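Long-range contact in putative metal binding protein (Coccidioides immitis, PDB 3CVG), which probably acts as a periplasmic-type solute-binding protein that may bind metal ions: residues 93-107 with 232-244. Sequence-based numbering, arbitrary orientation.
Sequences GISESPSYYAFRDHF and PLLNPAHLLVGAR
Strands 100-107 and 234-241 pair antiparallel, their axes at 139° and 4.4 Å apart at closest approach, and a classic beta bulge sets A102 and F103 opposite A237. A237 O takes the A102 N-H at 2.9 Å and a weaker, longer bond from F103 N. At the bulge the F103 side chain, with chi1 at 62°, lays its ring over A237, whose CB sits 3.5 Å from the ring centroid in a CH-pi contact. The rings of Y101 and H238 form an offset stack on the other face of the pair, with centroids 4.4 Å apart and planes at 28°; Y101 OH reaches P236 CB at 3.2 Å. In the bilobal fold of periplasmic binding proteins, long paired strands such as these run between the lobes, and the F107 side chain lies near a bound calcium ion. D105 and N235 point the same way, and N235 ND2, bonding within its own amide plane, meets the anti side of D105 OD2 at 3.0 Å, tilted out of the carboxylate plane. F107 CE2 packs 3.4 Å from N235 CB. Towards residues 95-96 and 241-243 a separate single bridge joins S95 to G242, flanked by a 2.6 Å bond from E96 N to V241 O.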
ATOM      1  N   GLY A  93      20.759   6.786  10.314  1.00 37.21           N
ATOM      2  CA  GLY A  93      20.492   7.535  11.528  1.00 36.68           C
ATOM      3  C   GLY A  93      19.303   8.466  11.368  1.00 36.81           C
ATOM      4  O   GLY A  93      19.045   9.319  12.220  1.00 36.64           O
ATOM      5  N   ILE A  94      18.583   8.312  10.261  1.00 36.89           N
ATOM      6  CA  ILE A  94      17.400   9.129   9.996  1.00 36.85           C
ATOM      7  C   ILE A  94      16.252   8.646  10.867  1.00 36.97           C
ATOM      8  O   ILE A  94      15.428   9.442  11.334  1.00 36.86           O
ATOM      9  CB  ILE A  94      16.946   9.022   8.522  1.00 37.49           C
ATOM     10  CG1 ILE A  94      17.866   9.853   7.625  1.00 37.38           C
ATOM     11  CG2 ILE A  94      15.497   9.486   8.382  1.00 37.16           C
ATOM     12  CD1 ILE A  94      17.560   9.712   6.143  1.00 37.64           C
ATOM     13  N   SER A  95      16.205   7.333  11.069  1.00 35.29           N
ATOM     14  CA  SER A  95      15.162   6.705  11.866  1.00 35.53           C
ATOM     15  C   SER A  95      15.736   5.963  13.065  1.00 35.54           C
ATOM     16  O   SER A  95      16.870   5.487  13.035  1.00 35.46           O
ATOM     17  CB  SER A  95      14.362   5.711  11.011  1.00 34.98           C
ATOM     18  OG  SER A  95      13.667   6.356   9.958  1.00 35.78           O
ATOM     19  N   GLU A  96      14.935   5.864  14.119  1.00 37.00           N
ATOM     20  CA  GLU A  96      15.341   5.157  15.325  1.00 39.04           C
ATOM     21  C   GLU A  96      15.258   3.665  15.049  1.00 38.03           C
ATOM     22  O   GLU A  96      14.492   3.227  14.192  1.00 39.20           O
ATOM     23  CB  GLU A  96      14.389   5.483  16.476  1.00 41.01           C
ATOM     24  CG  GLU A  96      14.404   6.919  16.948  1.00 45.11           C
ATOM     25  CD  GLU A  96      15.454   7.161  18.007  1.00 47.45           C
ATOM     26  OE1 GLU A  96      16.661   7.136  17.678  1.00 48.22           O
ATOM     27  OE2 GLU A  96      15.066   7.366  19.177  1.00 49.56           O
ATOM     28  N   SER A  97      16.054   2.889  15.768  1.00 36.94           N
ATOM     29  CA  SER A  97      16.021   1.442  15.630  1.00 36.92           C
ATOM     30  C   SER A  97      15.225   0.963  16.838  1.00 36.49           C
ATOM     31  O   SER A  97      15.423   1.451  17.946  1.00 38.51           O
ATOM     32  CB  SER A  97      17.436   0.865  15.677  1.00 35.99           C
ATOM     33  OG  SER A  97      17.424  -0.543  15.505  1.00 38.46           O
ATOM     34  N   PRO A  98      14.306   0.008  16.644  1.00 37.10           N
ATOM     35  CA  PRO A  98      13.961  -0.650  15.382  1.00 35.69           C
ATOM     36  C   PRO A  98      12.690  -0.055  14.794  1.00 34.80           C
ATOM     37  O   PRO A  98      12.109   0.881  15.358  1.00 33.84           O
ATOM     38  CB  PRO A  98      13.741  -2.086  15.815  1.00 35.66           C
ATOM     39  CG  PRO A  98      12.969  -1.881  17.098  1.00 36.23           C
ATOM     40  CD  PRO A  98      13.733  -0.736  17.784  1.00 38.10           C
ATOM     41  N   SER A  99      12.269  -0.599  13.655  1.00 33.46           N
ATOM     42  CA  SER A  99      11.040  -0.153  13.011  1.00 32.55           C
ATOM     43  C   SER A  99       9.944  -0.917  13.740  1.00 31.63           C
ATOM     44  O   SER A  99      10.241  -1.869  14.468  1.00 30.50           O
ATOM     45  CB  SER A  99      11.029  -0.533  11.531  1.00 31.95           C
ATOM     46  OG  SER A  99      10.933  -1.934  11.363  1.00 33.84           O
ATOM     47  N   TYR A 100       8.694  -0.512  13.547  1.00 30.85           N
ATOM     48  CA  TYR A 100       7.565  -1.168  14.206  1.00 30.99           C
ATOM     49  C   TYR A 100       6.567  -1.699  13.176  1.00 30.10           C
ATOM     50  O   TYR A 100       6.030  -0.930  12.379  1.00 29.38           O
ATOM     51  CB  TYR A 100       6.857  -0.175  15.131  1.00 33.56           C
ATOM     52  CG  TYR A 100       7.754   0.422  16.193  1.00 36.71           C
ATOM     53  CD1 TYR A 100       8.019  -0.264  17.378  1.00 39.16           C
ATOM     54  CD2 TYR A 100       8.358   1.661  16.002  1.00 37.91           C
ATOM     55  CE1 TYR A 100       8.868   0.271  18.347  1.00 40.49           C
ATOM     56  CE2 TYR A 100       9.210   2.205  16.960  1.00 39.41           C
ATOM     57  CZ  TYR A 100       9.458   1.505  18.129  1.00 40.68           C
ATOM     58  OH  TYR A 100      10.303   2.030  19.078  1.00 42.87           O
ATOM     59  N   TYR A 101       6.328  -3.009  13.192  1.00 27.11           N
ATOM     60  CA  TYR A 101       5.380  -3.619  12.261  1.00 26.85           C
ATOM     61  C   TYR A 101       4.001  -3.130  12.692  1.00 27.44           C
ATOM     62  O   TYR A 101       3.550  -3.448  13.789  1.00 26.95           O
ATOM     63  CB  TYR A 101       5.441  -5.150  12.356  1.00 26.06           C
ATOM     64  CG  TYR A 101       5.112  -5.884  11.066  1.00 26.21           C
ATOM     65  CD1 TYR A 101       4.103  -5.428  10.205  1.00 27.17           C
ATOM     66  CD2 TYR A 101       5.789  -7.054  10.718  1.00 25.04           C
ATOM     67  CE1 TYR A 101       3.788  -6.122   9.025  1.00 24.33           C
ATOM     68  CE2 TYR A 101       5.478  -7.754   9.550  1.00 25.13           C
ATOM     69  CZ  TYR A 101       4.477  -7.283   8.708  1.00 26.32           C
ATOM     70  OH  TYR A 101       4.181  -7.966   7.541  1.00 22.96           O
ATOM     71  N   ALA A 102       3.335  -2.365  11.831  1.00 27.08           N
ATOM     72  CA  ALA A 102       2.020  -1.793  12.146  1.00 26.83           C
ATOM     73  C   ALA A 102       0.813  -2.608  11.684  1.00 26.18           C
ATOM     74  O   ALA A 102      -0.090  -2.899  12.473  1.00 26.72           O
ATOM     75  CB  ALA A 102       1.929  -0.382  11.573  1.00 26.15           C
ATOM     76  N   PHE A 103       0.775  -2.943  10.400  1.00 25.60           N
ATOM     77  CA  PHE A 103      -0.327  -3.723   9.866  1.00 25.32           C
ATOM     78  C   PHE A 103       0.040  -4.333   8.520  1.00 25.25           C
ATOM     79  O   PHE A 103       1.111  -4.059   7.976  1.00 25.74           O
ATOM     80  CB  PHE A 103      -1.599  -2.860   9.759  1.00 25.19           C
ATOM     81  CG  PHE A 103      -1.476  -1.681   8.833  1.00 23.64           C
ATOM     82  CD1 PHE A 103      -1.708  -1.820   7.465  1.00 24.16           C
ATOM     83  CD2 PHE A 103      -1.142  -0.423   9.329  1.00 25.21           C
ATOM     84  CE1 PHE A 103      -1.610  -0.729   6.612  1.00 21.71           C
ATOM     85  CE2 PHE A 103      -1.041   0.679   8.481  1.00 23.84           C
ATOM     86  CZ  PHE A 103      -1.277   0.522   7.119  1.00 23.85           C
ATOM     87  N   ARG A 104      -0.844  -5.178   8.002  1.00 24.57           N
ATOM     88  CA  ARG A 104      -0.603  -5.841   6.727  1.00 23.71           C
ATOM     89  C   ARG A 104      -1.691  -5.525   5.699  1.00 23.87           C
ATOM     90  O   ARG A 104      -2.876  -5.803   5.911  1.00 21.69           O
ATOM     91  CB  ARG A 104      -0.490  -7.360   6.941  1.00 23.72           C
ATOM     92  CG  ARG A 104       0.820  -7.796   7.638  1.00 23.88           C
ATOM     93  CD  ARG A 104       0.841  -9.290   8.029  1.00 25.59           C
ATOM     94  NE  ARG A 104      -0.065  -9.587   9.143  1.00 25.05           N
ATOM     95  CZ  ARG A 104      -0.177 -10.778   9.735  1.00 25.98           C
ATOM     96  NH1 ARG A 104       0.558 -11.808   9.332  1.00 24.15           N
ATOM     97  NH2 ARG A 104      -1.036 -10.943  10.735  1.00 25.10           N
ATOM     98  N   ASP A 105      -1.269  -4.917   4.593  1.00 23.13           N
ATOM     99  CA  ASP A 105      -2.173  -4.574   3.505  1.00 22.37           C
ATOM    100  C   ASP A 105      -1.964  -5.652   2.444  1.00 22.24           C
ATOM    101  O   ASP A 105      -1.049  -6.470   2.561  1.00 21.49           O
ATOM    102  CB  ASP A 105      -1.829  -3.181   2.966  1.00 20.84           C
ATOM    103  CG  ASP A 105      -2.736  -2.751   1.818  1.00 25.07           C
ATOM    104  OD1 ASP A 105      -3.886  -3.234   1.739  1.00 21.98           O
ATOM    105  OD2 ASP A 105      -2.297  -1.910   1.004  1.00 26.80           O
ATOM    106  N   HIS A 106      -2.802  -5.673   1.414  1.00 22.42           N
ATOM    107  CA  HIS A 106      -2.663  -6.700   0.391  1.00 21.22           C
ATOM    108  C   HIS A 106      -2.876  -6.176  -1.026  1.00 22.02           C
ATOM    109  O   HIS A 106      -3.775  -5.375  -1.274  1.00 20.85           O
ATOM    110  CB  HIS A 106      -3.645  -7.847   0.663  1.00 22.22           C
ATOM    111  CG  HIS A 106      -3.611  -8.347   2.078  1.00 25.07           C
ATOM    112  ND1 HIS A 106      -4.319  -7.747   3.097  1.00 24.60           N
ATOM    113  CD2 HIS A 106      -2.897  -9.347   2.653  1.00 22.87           C
ATOM    114  CE1 HIS A 106      -4.044  -8.353   4.238  1.00 25.56           C
ATOM    115  NE2 HIS A 106      -3.183  -9.325   3.997  1.00 26.24           N
ATOM    116  N   PHE A 107      -2.025  -6.622  -1.943  1.00 21.08           N
ATOM    117  CA  PHE A 107      -2.135  -6.240  -3.350  1.00 21.44           C
ATOM    118  C   PHE A 107      -2.955  -7.342  -4.033  1.00 20.23           C
ATOM    119  O   PHE A 107      -3.119  -8.436  -3.482  1.00 19.89           O
ATOM    120  CB  PHE A 107      -0.744  -6.189  -4.011  1.00 19.13           C
ATOM    121  CG  PHE A 107       0.099  -4.999  -3.604  1.00 21.06           C
ATOM    122  CD1 PHE A 107      -0.245  -3.712  -4.004  1.00 17.92           C
ATOM    123  CD2 PHE A 107       1.263  -5.177  -2.853  1.00 21.59           C
ATOM    124  CE1 PHE A 107       0.560  -2.614  -3.670  1.00 21.52           C
ATOM    125  CE2 PHE A 107       2.072  -4.089  -2.511  1.00 20.34           C
ATOM    126  CZ  PHE A 107       1.718  -2.804  -2.923  1.00 21.56           C
ATOM    127  N   PRO A 232       4.570 -12.442  -2.481  1.00 23.04           N
ATOM    128  CA  PRO A 232       4.931 -11.190  -3.155  1.00 23.09           C
ATOM    129  C   PRO A 232       3.846 -10.119  -3.060  1.00 21.30           C
ATOM    130  O   PRO A 232       4.153  -8.929  -2.999  1.00 26.15           O
ATOM    131  CB  PRO A 232       5.178 -11.634  -4.597  1.00 23.70           C
ATOM    132  CG  PRO A 232       5.624 -13.057  -4.449  1.00 25.28           C
ATOM    133  CD  PRO A 232       4.656 -13.578  -3.416  1.00 23.43           C
ATOM    134  N   LEU A 233       2.584 -10.538  -3.025  1.00 20.65           N
ATOM    135  CA  LEU A 233       1.482  -9.593  -2.953  1.00 19.47           C
ATOM    136  C   LEU A 233       1.148  -9.084  -1.547  1.00 19.51           C
ATOM    137  O   LEU A 233       0.142  -8.407  -1.356  1.00 19.65           O
ATOM    138  CB  LEU A 233       0.232 -10.181  -3.625  1.00 19.64           C
ATOM    139  CG  LEU A 233       0.318 -10.519  -5.124  1.00 20.29           C
ATOM    140  CD1 LEU A 233      -1.092 -10.789  -5.676  1.00 19.95           C
ATOM    141  CD2 LEU A 233       0.953  -9.358  -5.888  1.00 19.90           C
ATOM    142  N   LEU A 234       1.986  -9.406  -0.564  1.00 19.98           N
ATOM    143  CA  LEU A 234       1.752  -8.916   0.794  1.00 20.51           C
ATOM    144  C   LEU A 234       2.316  -7.497   0.842  1.00 21.47           C
ATOM    145  O   LEU A 234       3.400  -7.250   0.315  1.00 21.84           O
ATOM    146  CB  LEU A 234       2.480  -9.791   1.827  1.00 21.65           C
ATOM    147  CG  LEU A 234       2.476  -9.244   3.266  1.00 21.49           C
ATOM    148  CD1 LEU A 234       1.060  -9.251   3.816  1.00 21.81           C
ATOM    149  CD2 LEU A 234       3.397 -10.092   4.151  1.00 24.08           C
ATOM    150  N   ASN A 235       1.593  -6.569   1.460  1.00 21.41           N
ATOM    151  CA  ASN A 235       2.060  -5.187   1.541  1.00 21.81           C
ATOM    152  C   ASN A 235       2.187  -4.750   2.995  1.00 22.20           C
ATOM    153  O   ASN A 235       1.307  -4.094   3.546  1.00 21.91           O
ATOM    154  CB  ASN A 235       1.105  -4.254   0.786  1.00 23.88           C
ATOM    155  CG  ASN A 235       1.606  -2.819   0.732  1.00 22.50           C
ATOM    156  OD1 ASN A 235       2.808  -2.574   0.667  1.00 24.88           O
ATOM    157  ND2 ASN A 235       0.681  -1.863   0.734  1.00 22.41           N
ATOM    158  N   PRO A 236       3.303  -5.111   3.636  1.00 23.38           N
ATOM    159  CA  PRO A 236       3.536  -4.753   5.037  1.00 24.19           C
ATOM    160  C   PRO A 236       3.764  -3.268   5.271  1.00 24.54           C
ATOM    161  O   PRO A 236       4.419  -2.587   4.478  1.00 24.51           O
ATOM    162  CB  PRO A 236       4.754  -5.598   5.407  1.00 24.61           C
ATOM    163  CG  PRO A 236       5.520  -5.648   4.116  1.00 26.34           C
ATOM    164  CD  PRO A 236       4.422  -5.902   3.097  1.00 23.51           C
ATOM    165  N   ALA A 237       3.218  -2.778   6.378  1.00 24.68           N
ATOM    166  CA  ALA A 237       3.350  -1.381   6.759  1.00 24.96           C
ATOM    167  C   ALA A 237       4.086  -1.313   8.086  1.00 24.16           C
ATOM    168  O   ALA A 237       3.738  -2.029   9.027  1.00 24.96           O
ATOM    169  CB  ALA A 237       1.969  -0.738   6.892  1.00 22.94           C
ATOM    170  N   HIS A 238       5.117  -0.474   8.145  1.00 24.25           N
ATOM    171  CA  HIS A 238       5.911  -0.296   9.353  1.00 25.70           C
ATOM    172  C   HIS A 238       5.920   1.175   9.755  1.00 27.76           C
ATOM    173  O   HIS A 238       5.768   2.064   8.908  1.00 25.72           O
ATOM    174  CB  HIS A 238       7.367  -0.740   9.139  1.00 23.80           C
ATOM    175  CG  HIS A 238       7.572  -2.219   9.164  1.00 22.58           C
ATOM    176  ND1 HIS A 238       7.239  -3.037   8.102  1.00 23.20           N
ATOM    177  CD2 HIS A 238       8.086  -3.032  10.117  1.00 22.16           C
ATOM    178  CE1 HIS A 238       7.543  -4.289   8.404  1.00 25.19           C
ATOM    179  NE2 HIS A 238       8.056  -4.311   9.621  1.00 23.73           N
ATOM    180  N   LEU A 239       6.095   1.430  11.053  1.00 29.23           N
ATOM    181  CA  LEU A 239       6.165   2.796  11.551  1.00 30.06           C
ATOM    182  C   LEU A 239       7.629   3.123  11.813  1.00 30.94           C
ATOM    183  O   LEU A 239       8.378   2.284  12.316  1.00 29.39           O
ATOM    184  CB  LEU A 239       5.389   2.954  12.859  1.00 33.64           C
ATOM    185  CG  LEU A 239       5.455   4.370  13.442  1.00 33.93           C
ATOM    186  CD1 LEU A 239       4.557   5.284  12.633  1.00 35.40           C
ATOM    187  CD2 LEU A 239       5.011   4.368  14.894  1.00 36.97           C
ATOM    188  N   LEU A 240       8.034   4.338  11.461  1.00 30.57           N
ATOM    189  CA  LEU A 240       9.406   4.772  11.682  1.00 31.43           C
ATOM    190  C   LEU A 240       9.404   5.947  12.643  1.00 32.39           C
ATOM    191  O   LEU A 240       8.640   6.894  12.469  1.00 32.84           O
ATOM    192  CB  LEU A 240      10.064   5.197  10.366  1.00 29.63           C
ATOM    193  CG  LEU A 240      10.338   4.117   9.312  1.00 27.82           C
ATOM    194  CD1 LEU A 240      10.912   4.761   8.052  1.00 27.19           C
ATOM    195  CD2 LEU A 240      11.308   3.084   9.873  1.00 28.24           C
ATOM    196  N   VAL A 241      10.241   5.869  13.670  1.00 33.08           N
ATOM    197  CA  VAL A 241      10.356   6.946  14.642  1.00 35.23           C
ATOM    198  C   VAL A 241      11.576   7.769  14.251  1.00 36.51           C
ATOM    199  O   VAL A 241      12.696   7.257  14.216  1.00 37.82           O
ATOM    200  CB  VAL A 241      10.533   6.397  16.075  1.00 35.33           C
ATOM    201  CG1 VAL A 241      10.880   7.527  17.036  1.00 35.51           C
ATOM    202  CG2 VAL A 241       9.250   5.704  16.519  1.00 34.99           C
ATOM    203  N   GLY A 242      11.345   9.039  13.941  1.00 38.05           N
ATOM    204  CA  GLY A 242      12.429   9.915  13.542  1.00 39.85           C
ATOM    205  C   GLY A 242      13.465  10.107  14.631  1.00 41.04           C
ATOM    206  O   GLY A 242      13.118  10.282  15.799  1.00 41.48           O
ATOM    207  N   ALA A 243      14.740  10.073  14.252  1.00 42.64           N
ATOM    208  CA  ALA A 243      15.828  10.247  15.208  1.00 44.92           C
ATOM    209  C   ALA A 243      15.909  11.691  15.700  1.00 46.48           C
ATOM    210  O   ALA A 243      16.166  11.941  16.880  1.00 47.15           O
ATOM    211  CB  ALA A 243      17.155   9.839  14.575  1.00 44.09           C
ATOM    212  N   ARG A 244      15.690  12.634  14.789  1.00 48.61           N
ATOM    213  CA  ARG A 244      15.747  14.059  15.108  1.00 50.35           C
ATOM    214  C   ARG A 244      14.346  14.585  15.381  1.00 50.67           C
ATOM    215  O   ARG A 244      14.147  15.786  15.541  1.00 51.47           O
ATOM    216  CB  ARG A 244      16.344  14.834  13.928  1.00 52.16           C
ATOM    217  CG  ARG A 244      17.605  14.221  13.331  1.00 53.73           C
ATOM    218  CD  ARG A 244      18.748  14.216  14.324  1.00 55.41           C
ATOM    219  NE  ARG A 244      19.085  15.567  14.770  1.00 57.19           N
ATOM    220  CZ  ARG A 244      20.049  15.850  15.641  1.00 57.18           C
ATOM    221  NH1 ARG A 244      20.779  14.875  16.163  1.00 57.40           N
ATOM    222  NH2 ARG A 244      20.278  17.109  15.990  1.00 57.37           N
TER